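Local coordinates for protein uricase (Bacillus fastidiosus, PDB 4R8X) that probably catalyses the oxidation of urate, the first step on the way to (S)-allantoin, as a tetrameric member of the uricase family, at residues Ile28-Phe33 against Ala232-His237; Asn63-Ala68 against Tyr103-Ala108; Lys73-Arg78 against Cys96-Ala101; Ala309-Lys312 against Asn316-Tyr319. All coordinates share one frame; numbering follows the deposited sequence.

Interaction 1: residues Ile28-Phe33 against Ala232-His237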
loop_
_atom_site.group_PDB
_atom_site.type_symbol
_atom_site.label_atom_id
_atom_site.label_comp_id
_atom_site.label_asym_id
_atom_site.label_seq_id
_atom_site.Cartn_x
_atom_site.Cartn_y
_atom_site.Cartn_z
ATOM N N ILE D 28 -34.829 -8.834 9.503
ATOM C CA ILE D 28 -35.224 -8.073 8.318
ATOM C C ILE D 28 -35.147 -8.958 7.077
ATOM O O ILE D 28 -34.374 -9.920 7.056
ATOM C CB ILE D 28 -34.361 -6.799 8.123
ATOM C CG1 ILE D 28 -32.883 -7.140 7.906
ATOM C CG2 ILE D 28 -34.540 -5.841 9.302
ATOM C CD1 ILE D 28 -32.054 -5.948 7.507
ATOM N N PRO D 29 -35.943 -8.637 6.040
ATOM C CA PRO D 29 -35.988 -9.468 4.828
ATOM C C PRO D 29 -34.672 -9.500 4.055
ATOM O O PRO D 29 -34.404 -10.470 3.344
ATOM C CB PRO D 29 -37.068 -8.791 3.974
ATOM C CG PRO D 29 -37.898 -8.029 4.930
ATOM C CD PRO D 29 -36.980 -7.586 6.025
ATOM N N GLU D 30 -33.862 -8.455 4.193
ATOM C CA GLU D 30 -32.632 -8.333 3.410
ATOM C C GLU D 30 -31.448 -9.130 3.956
ATOM O O GLU D 30 -30.395 -9.175 3.320
ATOM C CB GLU D 30 -32.221 -6.859 3.295
ATOM C CG GLU D 30 -33.128 -6.013 2.411
ATOM C CD GLU D 30 -34.420 -5.594 3.093
ATOM O OE1 GLU D 30 -34.519 -5.685 4.341
ATOM O OE2 GLU D 30 -35.343 -5.174 2.366
ATOM N N SER D 31 -31.603 -9.733 5.132
ATOM C CA SER D 31 -30.451 -10.271 5.862
ATOM C C SER D 31 -30.790 -11.491 6.711
ATOM O O SER D 31 -31.898 -11.611 7.224
ATOM C CB SER D 31 -29.860 -9.175 6.765
ATOM O OG SER D 31 -28.688 -9.606 7.441
ATOM N N ASN D 32 -29.815 -12.383 6.858
ATOM C CA ASN D 32 -29.900 -13.492 7.800
ATOM C C ASN D 32 -29.065 -13.241 9.047
ATOM O O ASN D 32 -28.987 -14.097 9.926
ATOM C CB ASN D 32 -29.420 -14.790 7.142
ATOM C CG ASN D 32 -30.514 -15.488 6.374
ATOM O OD1 ASN D 32 -31.697 -15.343 6.691
ATOM N ND2 ASN D 32 -30.131 -16.258 5.365
ATOM N N PHE D 33 -28.426 -12.076 9.115
ATOM C CA PHE D 33 -27.499 -11.779 10.204
ATOM C C PHE D 33 -28.272 -11.342 11.434
ATOM O O PHE D 33 -28.817 -10.245 11.456
ATOM C CB PHE D 33 -26.535 -10.665 9.786
ATOM C CG PHE D 33 -25.358 -10.499 10.708
ATOM C CD1 PHE D 33 -24.187 -11.214 10.497
ATOM C CD2 PHE D 33 -25.414 -9.618 11.776
ATOM C CE1 PHE D 33 -23.102 -11.068 11.344
ATOM C CE2 PHE D 33 -24.327 -9.461 12.626
ATOM C CZ PHE D 33 -23.171 -10.182 12.409
ATOM N N ALA D 232 -27.706 -2.998 1.578
ATOM C CA ALA D 232 -27.036 -2.426 0.409
ATOM C C ALA D 232 -26.898 -3.420 -0.742
ATOM O O ALA D 232 -27.213 -3.100 -1.886
ATOM C CB ALA D 232 -25.667 -1.886 0.798
ATOM N N ALA D 233 -26.434 -4.629 -0.440
ATOM C CA ALA D 233 -26.247 -5.635 -1.469
ATOM C C ALA D 233 -27.579 -6.033 -2.093
ATOM O O ALA D 233 -27.677 -6.197 -3.308
ATOM C CB ALA D 233 -25.550 -6.845 -0.888
ATOM N N SER D 234 -28.603 -6.164 -1.255
ATOM C CA SER D 234 -29.925 -6.592 -1.701
ATOM C C SER D 234 -30.578 -5.557 -2.609
ATOM O O SER D 234 -31.166 -5.897 -3.635
ATOM C CB SER D 234 -30.831 -6.891 -0.501
ATOM O OG SER D 234 -30.315 -7.978 0.254
ATOM N N VAL D 235 -30.456 -4.292 -2.234
ATOM C CA VAL D 235 -31.001 -3.217 -3.047
ATOM C C VAL D 235 -30.245 -3.111 -4.376
ATOM O O VAL D 235 -30.858 -2.974 -5.428
ATOM C CB VAL D 235 -30.989 -1.880 -2.288
ATOM C CG1 VAL D 235 -31.406 -0.713 -3.206
ATOM C CG2 VAL D 235 -31.915 -1.968 -1.067
ATOM N N PHE D 236 -28.918 -3.218 -4.333
ATOM C CA PHE D 236 -28.102 -3.215 -5.554
ATOM C C PHE D 236 -28.562 -4.332 -6.503
ATOM O O PHE D 236 -28.717 -4.122 -7.713
ATOM C CB PHE D 236 -26.622 -3.379 -5.179
ATOM C CG PHE D 236 -25.645 -3.032 -6.283
ATOM C CD1 PHE D 236 -25.985 -2.164 -7.313
ATOM C CD2 PHE D 236 -24.368 -3.588 -6.277
ATOM C CE1 PHE D 236 -25.066 -1.855 -8.320
ATOM C CE2 PHE D 236 -23.444 -3.285 -7.275
ATOM C CZ PHE D 236 -23.793 -2.420 -8.300
ATOM N N HIS D 237 -28.827 -5.509 -5.936
ATOM C CA HIS D 237 -29.286 -6.668 -6.710
ATOM C C HIS D 237 -30.634 -6.445 -7.383
ATOM O O HIS D 237 -30.802 -6.755 -8.557
ATOM C CB HIS D 237 -29.326 -7.901 -5.798
ATOM C CG HIS D 237 -30.024 -9.093 -6.383
ATOM N ND1 HIS D 237 -29.351 -10.121 -7.011
ATOM C CD2 HIS D 237 -31.331 -9.444 -6.386
ATOM C CE1 HIS D 237 -30.219 -11.043 -7.389
ATOM N NE2 HIS D 237 -31.427 -10.657 -7.018
#

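Interaction 2: residues Asn63-Ala68 against Tyr103-Ala108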
loop_
_atom_site.group_PDB
_atom_site.type_symbol
_atom_site.label_atom_id
_atom_site.label_comp_id
_atom_site.label_asym_id
_atom_site.label_seq_id
_atom_site.Cartn_x
_atom_site.Cartn_y
_atom_site.Cartn_z
ATOM N N ASN D 63 5.102 18.745 30.968
ATOM C CA ASN D 63 4.439 17.448 30.881
ATOM C C ASN D 63 3.644 17.062 32.127
ATOM O O ASN D 63 3.144 15.940 32.215
ATOM C CB ASN D 63 5.452 16.352 30.549
ATOM C CG ASN D 63 5.986 16.468 29.138
ATOM O OD1 ASN D 63 5.252 16.811 28.211
ATOM N ND2 ASN D 63 7.269 16.183 28.964
ATOM N N SER D 64 3.524 17.990 33.075
ATOM C CA SER D 64 2.884 17.719 34.365
ATOM C C SER D 64 1.482 17.119 34.278
ATOM O O SER D 64 1.130 16.229 35.056
ATOM C CB SER D 64 2.857 18.989 35.214
ATOM O OG SER D 64 4.180 19.426 35.475
ATOM N N LEU D 65 0.688 17.597 33.325
ATOM C CA LEU D 65 -0.679 17.122 33.173
ATOM C C LEU D 65 -0.810 16.224 31.957
ATOM O O LEU D 65 -1.908 16.009 31.438
ATOM C CB LEU D 65 -1.647 18.301 33.070
ATOM C CG LEU D 65 -1.889 19.063 34.370
ATOM C CD1 LEU D 65 -2.860 20.214 34.137
ATOM C CD2 LEU D 65 -2.402 18.111 35.450
ATOM N N VAL D 66 0.320 15.697 31.505
ATOM C CA VAL D 66 0.329 14.857 30.321
ATOM C C VAL D 66 0.244 13.378 30.684
ATOM O O VAL D 66 1.158 12.821 31.290
ATOM C CB VAL D 66 1.565 15.124 29.444
ATOM C CG1 VAL D 66 1.617 14.143 28.270
ATOM C CG2 VAL D 66 1.553 16.560 28.944
ATOM N N VAL D 67 -0.881 12.759 30.352
ATOM C CA VAL D 67 -0.975 11.309 30.367
ATOM C C VAL D 67 -0.111 10.817 29.206
ATOM O O VAL D 67 -0.285 11.262 28.065
ATOM C CB VAL D 67 -2.430 10.844 30.169
ATOM C CG1 VAL D 67 -2.510 9.319 30.121
ATOM C CG2 VAL D 67 -3.336 11.437 31.260
ATOM N N ALA D 68 0.829 9.919 29.485
ATOM C CA ALA D 68 1.732 9.420 28.446
ATOM C C ALA D 68 0.935 8.628 27.414
ATOM O O ALA D 68 -0.006 7.921 27.773
ATOM C CB ALA D 68 2.817 8.555 29.061
ATOM N N TYR D 103 -9.186 11.018 34.820
ATOM C CA TYR D 103 -8.372 12.217 34.651
ATOM C C TYR D 103 -9.233 13.478 34.626
ATOM O O TYR D 103 -9.787 13.850 33.597
ATOM C CB TYR D 103 -7.525 12.104 33.374
ATOM C CG TYR D 103 -6.605 10.906 33.411
ATOM C CD1 TYR D 103 -5.546 10.857 34.308
ATOM C CD2 TYR D 103 -6.818 9.809 32.584
ATOM C CE1 TYR D 103 -4.703 9.763 34.365
ATOM C CE2 TYR D 103 -5.976 8.702 32.628
ATOM C CZ TYR D 103 -4.926 8.685 33.531
ATOM O OH TYR D 103 -4.087 7.592 33.599
ATOM N N SER D 104 -9.315 14.143 35.773
ATOM C CA SER D 104 -10.227 15.266 35.965
ATOM C C SER D 104 -9.864 16.481 35.116
ATOM O O SER D 104 -10.713 17.322 34.840
ATOM C CB SER D 104 -10.254 15.663 37.439
ATOM O OG SER D 104 -8.970 16.088 37.851
ATOM N N HIS D 105 -8.603 16.563 34.700
ATOM C CA HIS D 105 -8.113 17.706 33.924
ATOM C C HIS D 105 -8.451 17.640 32.429
ATOM O O HIS D 105 -8.184 18.583 31.682
ATOM C CB HIS D 105 -6.604 17.847 34.096
ATOM C CG HIS D 105 -5.830 16.695 33.543
ATOM N ND1 HIS D 105 -5.671 15.512 34.230
ATOM C CD2 HIS D 105 -5.179 16.540 32.367
ATOM C CE1 HIS D 105 -4.951 14.678 33.502
ATOM N NE2 HIS D 105 -4.643 15.276 32.364
ATOM N N LEU D 106 -9.022 16.523 31.990
ATOM C CA LEU D 106 -9.456 16.393 30.609
ATOM C C LEU D 106 -10.872 16.936 30.449
ATOM O O LEU D 106 -11.717 16.730 31.329
ATOM C CB LEU D 106 -9.439 14.922 30.201
ATOM C CG LEU D 106 -8.095 14.200 30.303
ATOM C CD1 LEU D 106 -8.254 12.748 29.884
ATOM C CD2 LEU D 106 -7.027 14.915 29.479
ATOM N N ASP D 107 -11.132 17.617 29.331
ATOM C CA ASP D 107 -12.468 18.137 29.019
ATOM C C ASP D 107 -13.236 17.198 28.085
ATOM O O ASP D 107 -14.455 17.149 28.122
ATOM C CB ASP D 107 -12.400 19.514 28.341
ATOM C CG ASP D 107 -11.772 20.591 29.211
ATOM O OD1 ASP D 107 -11.771 20.457 30.449
ATOM O OD2 ASP D 107 -11.294 21.595 28.637
ATOM N N ALA D 108 -12.522 16.480 27.223
ATOM C CA ALA D 108 -13.178 15.591 26.271
ATOM C C ALA D 108 -12.219 14.496 25.843
ATOM O O ALA D 108 -10.997 14.681 25.884
ATOM C CB ALA D 108 -13.677 16.366 25.052
HETATM O O HOH W 1 -3.362 14.391 29.803
#

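Interaction 3: residues Lys73-Arg78 against Cys96-Ala101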
loop_
_atom_site.group_PDB
_atom_site.type_symbol
_atom_site.label_atom_id
_atom_site.label_comp_id
_atom_site.label_asym_id
_atom_site.label_seq_id
_atom_site.Cartn_x
_atom_site.Cartn_y
_atom_site.Cartn_z
ATOM N N LYS D 73 -2.539 3.699 25.689
ATOM C CA LYS D 73 -2.609 2.398 25.062
ATOM C C LYS D 73 -2.925 1.321 26.102
ATOM O O LYS D 73 -3.814 0.500 25.897
ATOM C CB LYS D 73 -1.295 2.106 24.335
ATOM C CG LYS D 73 -1.127 0.662 23.887
ATOM C CD LYS D 73 0.314 0.355 23.526
ATOM C CE LYS D 73 1.232 0.452 24.740
ATOM N NZ LYS D 73 1.129 -0.683 25.691
ATOM N N ASN D 74 -2.220 1.350 27.233
ATOM C CA ASN D 74 -2.471 0.399 28.313
ATOM C C ASN D 74 -3.895 0.520 28.846
ATOM O O ASN D 74 -4.556 -0.472 29.117
ATOM C CB ASN D 74 -1.486 0.601 29.473
ATOM C CG ASN D 74 -0.052 0.274 29.100
ATOM O OD1 ASN D 74 0.198 -0.503 28.183
ATOM N ND2 ASN D 74 0.902 0.851 29.836
ATOM N N PHE D 75 -4.357 1.755 28.996
ATOM C CA PHE D 75 -5.712 2.027 29.464
ATOM C C PHE D 75 -6.749 1.339 28.574
ATOM O O PHE D 75 -7.662 0.663 29.065
ATOM C CB PHE D 75 -5.932 3.538 29.461
ATOM C CG PHE D 75 -7.149 4.003 30.229
ATOM C CD1 PHE D 75 -8.401 4.042 29.626
ATOM C CD2 PHE D 75 -7.027 4.457 31.536
ATOM C CE1 PHE D 75 -9.518 4.501 30.320
ATOM C CE2 PHE D 75 -8.138 4.916 32.232
ATOM C CZ PHE D 75 -9.378 4.939 31.628
ATOM N N ILE D 76 -6.608 1.501 27.257
ATOM C CA ILE D 76 -7.582 0.954 26.336
ATOM C C ILE D 76 -7.541 -0.560 26.389
ATOM O O ILE D 76 -8.571 -1.228 26.500
ATOM C CB ILE D 76 -7.322 1.446 24.897
ATOM C CG1 ILE D 76 -7.552 2.962 24.801
ATOM C CG2 ILE D 76 -8.199 0.686 23.885
ATOM C CD1 ILE D 76 -6.964 3.576 23.541
ATOM N N GLN D 77 -6.334 -1.102 26.331
ATOM C CA GLN D 77 -6.181 -2.540 26.313
ATOM C C GLN D 77 -6.727 -3.204 27.587
ATOM O O GLN D 77 -7.347 -4.266 27.526
ATOM C CB GLN D 77 -4.722 -2.907 26.016
ATOM C CG GLN D 77 -4.346 -2.584 24.553
ATOM C CD GLN D 77 -2.862 -2.665 24.274
ATOM O OE1 GLN D 77 -2.052 -2.737 25.193
ATOM N NE2 GLN D 77 -2.498 -2.648 22.991
ATOM N N ARG D 78 -6.554 -2.561 28.735
ATOM C CA ARG D 78 -7.087 -3.132 29.958
ATOM C C ARG D 78 -8.606 -3.030 30.029
ATOM O O ARG D 78 -9.276 -3.924 30.550
ATOM C CB ARG D 78 -6.427 -2.499 31.175
ATOM C CG ARG D 78 -5.014 -2.998 31.339
ATOM C CD ARG D 78 -4.273 -2.291 32.434
ATOM N NE ARG D 78 -2.858 -2.200 32.110
ATOM C CZ ARG D 78 -1.971 -1.575 32.870
ATOM N NH1 ARG D 78 -2.368 -1.010 33.999
ATOM N NH2 ARG D 78 -0.696 -1.527 32.507
ATOM N N CYS D 96 -14.156 6.136 26.704
ATOM C CA CYS D 96 -14.206 7.593 26.824
ATOM C C CYS D 96 -14.590 8.017 28.233
ATOM O O CYS D 96 -13.943 8.874 28.836
ATOM C CB CYS D 96 -15.246 8.168 25.860
ATOM S SG CYS D 96 -14.807 8.161 24.109
ATOM N N GLU D 97 -15.667 7.425 28.733
ATOM C CA GLU D 97 -16.160 7.800 30.057
ATOM C C GLU D 97 -15.148 7.426 31.124
ATOM O O GLU D 97 -14.939 8.174 32.083
ATOM C CB GLU D 97 -17.518 7.152 30.303
ATOM C CG GLU D 97 -18.591 7.826 29.466
ATOM C CD GLU D 97 -19.922 7.102 29.425
ATOM O OE1 GLU D 97 -19.992 5.903 29.775
ATOM O OE2 GLU D 97 -20.910 7.752 29.029
ATOM N N ALA D 98 -14.494 6.282 30.945
ATOM C CA ALA D 98 -13.491 5.827 31.901
ATOM C C ALA D 98 -12.298 6.785 31.959
ATOM O O ALA D 98 -11.813 7.112 33.047
ATOM C CB ALA D 98 -13.034 4.418 31.550
ATOM N N PHE D 99 -11.821 7.232 30.795
ATOM C CA PHE D 99 -10.743 8.219 30.764
ATOM C C PHE D 99 -11.150 9.479 31.540
ATOM O O PHE D 99 -10.374 10.002 32.344
ATOM C CB PHE D 99 -10.393 8.611 29.319
ATOM C CG PHE D 99 -9.320 7.769 28.670
ATOM C CD1 PHE D 99 -8.026 7.765 29.153
ATOM C CD2 PHE D 99 -9.602 7.043 27.524
ATOM C CE1 PHE D 99 -7.035 7.021 28.530
ATOM C CE2 PHE D 99 -8.621 6.300 26.887
ATOM C CZ PHE D 99 -7.335 6.281 27.397
ATOM N N LEU D 100 -12.369 9.965 31.299
ATOM C CA LEU D 100 -12.838 11.181 31.963
ATOM C C LEU D 100 -12.967 10.996 33.469
ATOM O O LEU D 100 -12.722 11.935 34.233
ATOM C CB LEU D 100 -14.152 11.656 31.354
ATOM C CG LEU D 100 -14.020 12.244 29.947
ATOM C CD1 LEU D 100 -15.382 12.486 29.334
ATOM C CD2 LEU D 100 -13.191 13.529 29.972
ATOM N N ALA D 101 -13.333 9.793 33.899
ATOM C CA ALA D 101 -13.468 9.526 35.329
ATOM C C ALA D 101 -12.100 9.507 35.984
ATOM O O ALA D 101 -11.942 9.939 37.129
ATOM C CB ALA D 101 -14.185 8.208 35.560
#

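Interaction 4: residues Ala309-Lys312 against Asn316-Tyr319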
loop_
_atom_site.group_PDB
_atom_site.type_symbol
_atom_site.label_atom_id
_atom_site.label_comp_id
_atom_site.label_asym_id
_atom_site.label_seq_id
_atom_site.Cartn_x
_atom_site.Cartn_y
_atom_site.Cartn_z
ATOM N N ALA D 309 -40.458 9.511 4.507
ATOM C CA ALA D 309 -41.837 9.950 4.666
ATOM C C ALA D 309 -42.372 10.585 3.380
ATOM O O ALA D 309 -43.521 10.353 2.992
ATOM C CB ALA D 309 -41.962 10.907 5.841
ATOM N N ARG D 310 -41.536 11.382 2.722
ATOM C CA ARG D 310 -41.920 11.993 1.456
ATOM C C ARG D 310 -42.186 10.950 0.384
ATOM O O ARG D 310 -43.151 11.075 -0.359
ATOM C CB ARG D 310 -40.863 12.987 0.978
ATOM C CG ARG D 310 -41.006 14.367 1.588
ATOM C CD ARG D 310 -40.054 15.373 0.966
ATOM N NE ARG D 310 -38.681 15.161 1.411
ATOM C CZ ARG D 310 -38.159 15.697 2.513
ATOM N NH1 ARG D 310 -38.897 16.478 3.289
ATOM N NH2 ARG D 310 -36.900 15.447 2.844
ATOM N N GLU D 311 -41.340 9.925 0.307
ATOM C CA GLU D 311 -41.537 8.863 -0.676
ATOM C C GLU D 311 -42.835 8.097 -0.414
ATOM O O GLU D 311 -43.589 7.815 -1.341
ATOM C CB GLU D 311 -40.331 7.903 -0.722
ATOM C CG GLU D 311 -39.021 8.528 -1.226
ATOM C CD GLU D 311 -39.110 9.015 -2.662
ATOM O OE1 GLU D 311 -39.888 8.436 -3.449
ATOM O OE2 GLU D 311 -38.400 9.983 -3.001
ATOM N N LYS D 312 -43.105 7.791 0.851
ATOM C CA LYS D 312 -44.318 7.063 1.215
ATOM C C LYS D 312 -45.588 7.886 1.013
ATOM O O LYS D 312 -46.671 7.323 0.874
ATOM C CB LYS D 312 -44.230 6.537 2.651
ATOM C CG LYS D 312 -43.171 5.449 2.832
ATOM C CD LYS D 312 -43.313 4.711 4.157
ATOM C CE LYS D 312 -42.245 3.625 4.278
ATOM N NZ LYS D 312 -42.440 2.716 5.442
ATOM N N ASN D 316 -46.130 9.302 -6.977
ATOM C CA ASN D 316 -45.190 9.050 -8.062
ATOM C C ASN D 316 -43.913 8.343 -7.611
ATOM O O ASN D 316 -42.987 8.173 -8.404
ATOM C CB ASN D 316 -44.821 10.362 -8.757
ATOM C CG ASN D 316 -46.038 11.170 -9.172
ATOM O OD1 ASN D 316 -47.038 10.621 -9.635
ATOM N ND2 ASN D 316 -45.955 12.486 -9.003
ATOM N N SER D 317 -43.858 7.932 -6.348
ATOM C CA SER D 317 -42.649 7.302 -5.816
ATOM C C SER D 317 -42.342 5.964 -6.478
ATOM O O SER D 317 -43.245 5.183 -6.776
ATOM C CB SER D 317 -42.749 7.118 -4.297
ATOM O OG SER D 317 -41.589 6.485 -3.777
ATOM N N GLU D 318 -41.057 5.711 -6.701
ATOM C CA GLU D 318 -40.600 4.431 -7.223
ATOM C C GLU D 318 -40.068 3.540 -6.108
ATOM O O GLU D 318 -39.710 2.389 -6.346
ATOM C CB GLU D 318 -39.524 4.638 -8.291
ATOM C CG GLU D 318 -40.028 5.322 -9.547
ATOM C CD GLU D 318 -38.941 5.501 -10.586
ATOM O OE1 GLU D 318 -37.752 5.475 -10.207
ATOM O OE2 GLU D 318 -39.275 5.663 -11.778
ATOM N N TYR D 319 -40.018 4.071 -4.889
ATOM C CA TYR D 319 -39.504 3.307 -3.761
ATOM C C TYR D 319 -40.338 2.073 -3.430
ATOM O O TYR D 319 -41.554 2.162 -3.223
ATOM C CB TYR D 319 -39.369 4.184 -2.513
ATOM C CG TYR D 319 -38.970 3.385 -1.292
ATOM C CD1 TYR D 319 -37.696 2.844 -1.185
ATOM C CD2 TYR D 319 -39.881 3.134 -0.270
ATOM C CE1 TYR D 319 -37.326 2.107 -0.089
ATOM C CE2 TYR D 319 -39.519 2.391 0.837
ATOM C CZ TYR D 319 -38.240 1.877 0.916
ATOM O OH TYR D 319 -37.853 1.136 2.003
HETATM O O HOH W 2 -39.018 7.573 -6.042
#

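Interaction 1: residues Ile28-Phe33 against Ala232-His237
E30 meets S234 in a small, buried contact that joins the loop between strands 22-23 and 35-36 to one side of helix 225-238. The tight part is a single residue pair. S234 CB sits 3.8 Å from E30 CG and 4.0 Å from E30 CB, so the serine methylene lies alongside the first two carbons of the glutamate. S234 OG comes within 3.3 Å of E30 O, but this hydroxyl has its bonding partners elsewhere: the backbone O of D230 one turn earlier in the helix, and the backbone N of G124 of the second subunit. With chi1 at -64°, OG is turned back along its own helix, anti to the carbonyl carbon, where it meets the D230 carbonyl. The loop reaches the helix at a type I beta turn, I28 to S31, followed at once by an ST turn in which S31 OG accepts from F33 N at 3.0 Å; D230 OD2 is a further partner of S31 OG. The E30 chain bends at chi2 (79°), which carries its carboxylate away from S234 to a salt bridge between OE1 and R258 NE of helix 244-258. Between these two segments the fit beyond this pair is loose: V235 stays 5.5 Å or more from the loop and packs instead on I251 and T254 of helix 244-258, and the total area buried is 94 Å². Exposed N32 packs on V129 of the second subunit, while partly exposed F33 turns to E226 and D230, earlier on the same helix.

Interaction 2: residues Asn63-Ala68 against Tyr103-Ala108
The Y103 ring carries V67 CG2 over the centre of one face, a CH-pi contact with the methyl 3.7 Å from the centroid and 7° off the ring normal. The H105 imidazole lies between two leucines: L65 CD2 over one face and L106 CG over the other, both offset toward the rim, the first 4.2 Å above the plane. V67 CG2 stands at the edge of this ring, so one methyl group serves both aromatic side chains. The same edge meets water 1, which lies in the imidazole plane 3.0 Å from H105 NE2 and accepts from V67 N. L65 O also approaches H105 NE2, at 3.0 Å. Each segment is folded by a type I beta turn, N63 to V66 and Y103 to L106; the first leads into helix 69-82, with A68 at its N-cap position, and the second follows helix 88-102. The contact thus draws together the start of helix 69-82 and the end of helix 88-102, and just beyond it D107 and A108 both face K50 in a classic beta bulge at the start of strand 108-125. H105 has chi1 of 65°, with CG between its backbone N and carbonyl carbon, which swings the ring across to L65. The Y103 hydroxyl bonds to D185 of the third subunit, whose I183 packs on both V67 and H105.

Interaction 3: residues Lys73-Arg78 against Cys96-Ala101
F75 and F99 form a face-to-face stack between helices 69-82 and 88-102, the consecutive pair laid on the antiparallel sheet as in the tunnelling fold (T-fold) of uricases. The ring centroids are 3.9 Å apart and the planes are turned 16° from each other. The overlap is offset: F75 CD1 lies over the centre of the F99 ring, 3.3 Å from F99 CZ, whereas F99 CE1 sits toward the rim of the F75 face. F75 continues past its partner, and its CZ touches the other helix at A98 CB (3.7 Å) and near the backbone, with A98 C at the ring edge. I76 CG1 approaches the edge of F99 from the following position of helix 69-82, at 4.1 Å from F99 CE2. The F75 ring reaches across because chi1 of -166° sets CG opposite the backbone N and sends the ring toward helix 88-102. Replacing F99 by an alanine would probably leave one face of the F75 ring without its aromatic mate and open a gap beside I76. The short segments cross at 127° with their axes 10.9 Å apart, a separation spanned by the stacked rings. In the next shell, V47 of strand 40-50 touches both I76 and F99, and V109 of strand 108-125 also touches F99. H79, one turn on, stacks with F75, which also meets Y187 of the third subunit. N74 ND2 bonds to Y187 O and T189 OG1 of that subunit, and its OD1 accepts from K73 NZ at 2.7 Å, from a position tilted out of the carbonyl plane.

Interaction 4: residues Ala309-Lys312 against Asn316-Tyr319
S317 OG donates to E311 OE1 at 2.6 Å, joining the last turn of helix 305-312 to the C-terminal tail that passes across its end. The tail belongs to the C-terminal region whose folding is crucial for thermostability, to which this contact may contribute. It is shaped here by an ST turn: S317 OG also accepts from Y319 N at 3.1 Å. One hydroxyl therefore holds both the carboxylate across the contact and the backbone two residues on. The serine achieves this with chi1 of 179°, which places OG opposite its own backbone N and beside the carbonyl carbon, facing the helix. E311 has CG beside its backbone N and bends at chi2 (-63°), so that OE1 is presented to the tail. The serine uses the anti lone pair of OE1, the one directed away from OE2, while OE2 itself bonds to Y249 OH of helix 244-258. Water 2 adds a second link, donating to OE1 and accepting from E318 N at 2.8 Å. With a serine, a water and a tyrosine around it, the carboxylate is probably held in one rotation and is likely to stay ionised. Without the S317 hydroxyl, as in an alanine here, OE1 would probably lose its direct link to the tail, and Y319 N its turn partner. Farther along, Y319 packs more loosely, its CB 4.2 Å from E311 CB. Its side chain packs on L253 and T254 of helix 244-258, where Y319 OH bonds to D257 OD2; D257 OD1 is the salt-bridge partner of K312 NZ.

How the interactions relate
Along the chain, interaction 3 lies inside the loop closed by interaction 2, and both within the span closed by interaction 1; interaction 4 follows near the C-terminus. Interaction 3 lies on helices 69-82 and 88-102, interaction 2 on the loops leading into the first and out of the second; their centres are about 12 Å apart, and they touch where L100 CD2 packs on L106 O at 3.8 Å. Both also meet the third subunit. Interactions 1 and 4 lie about 20 Å apart between centres, with helix 244-258 contacting both. Interaction 1 borders the second subunit. The two groups lie on opposite sides of the chain's centre (interactions 1 and 2 about 45 Å between centres), each involved in tetramer contacts.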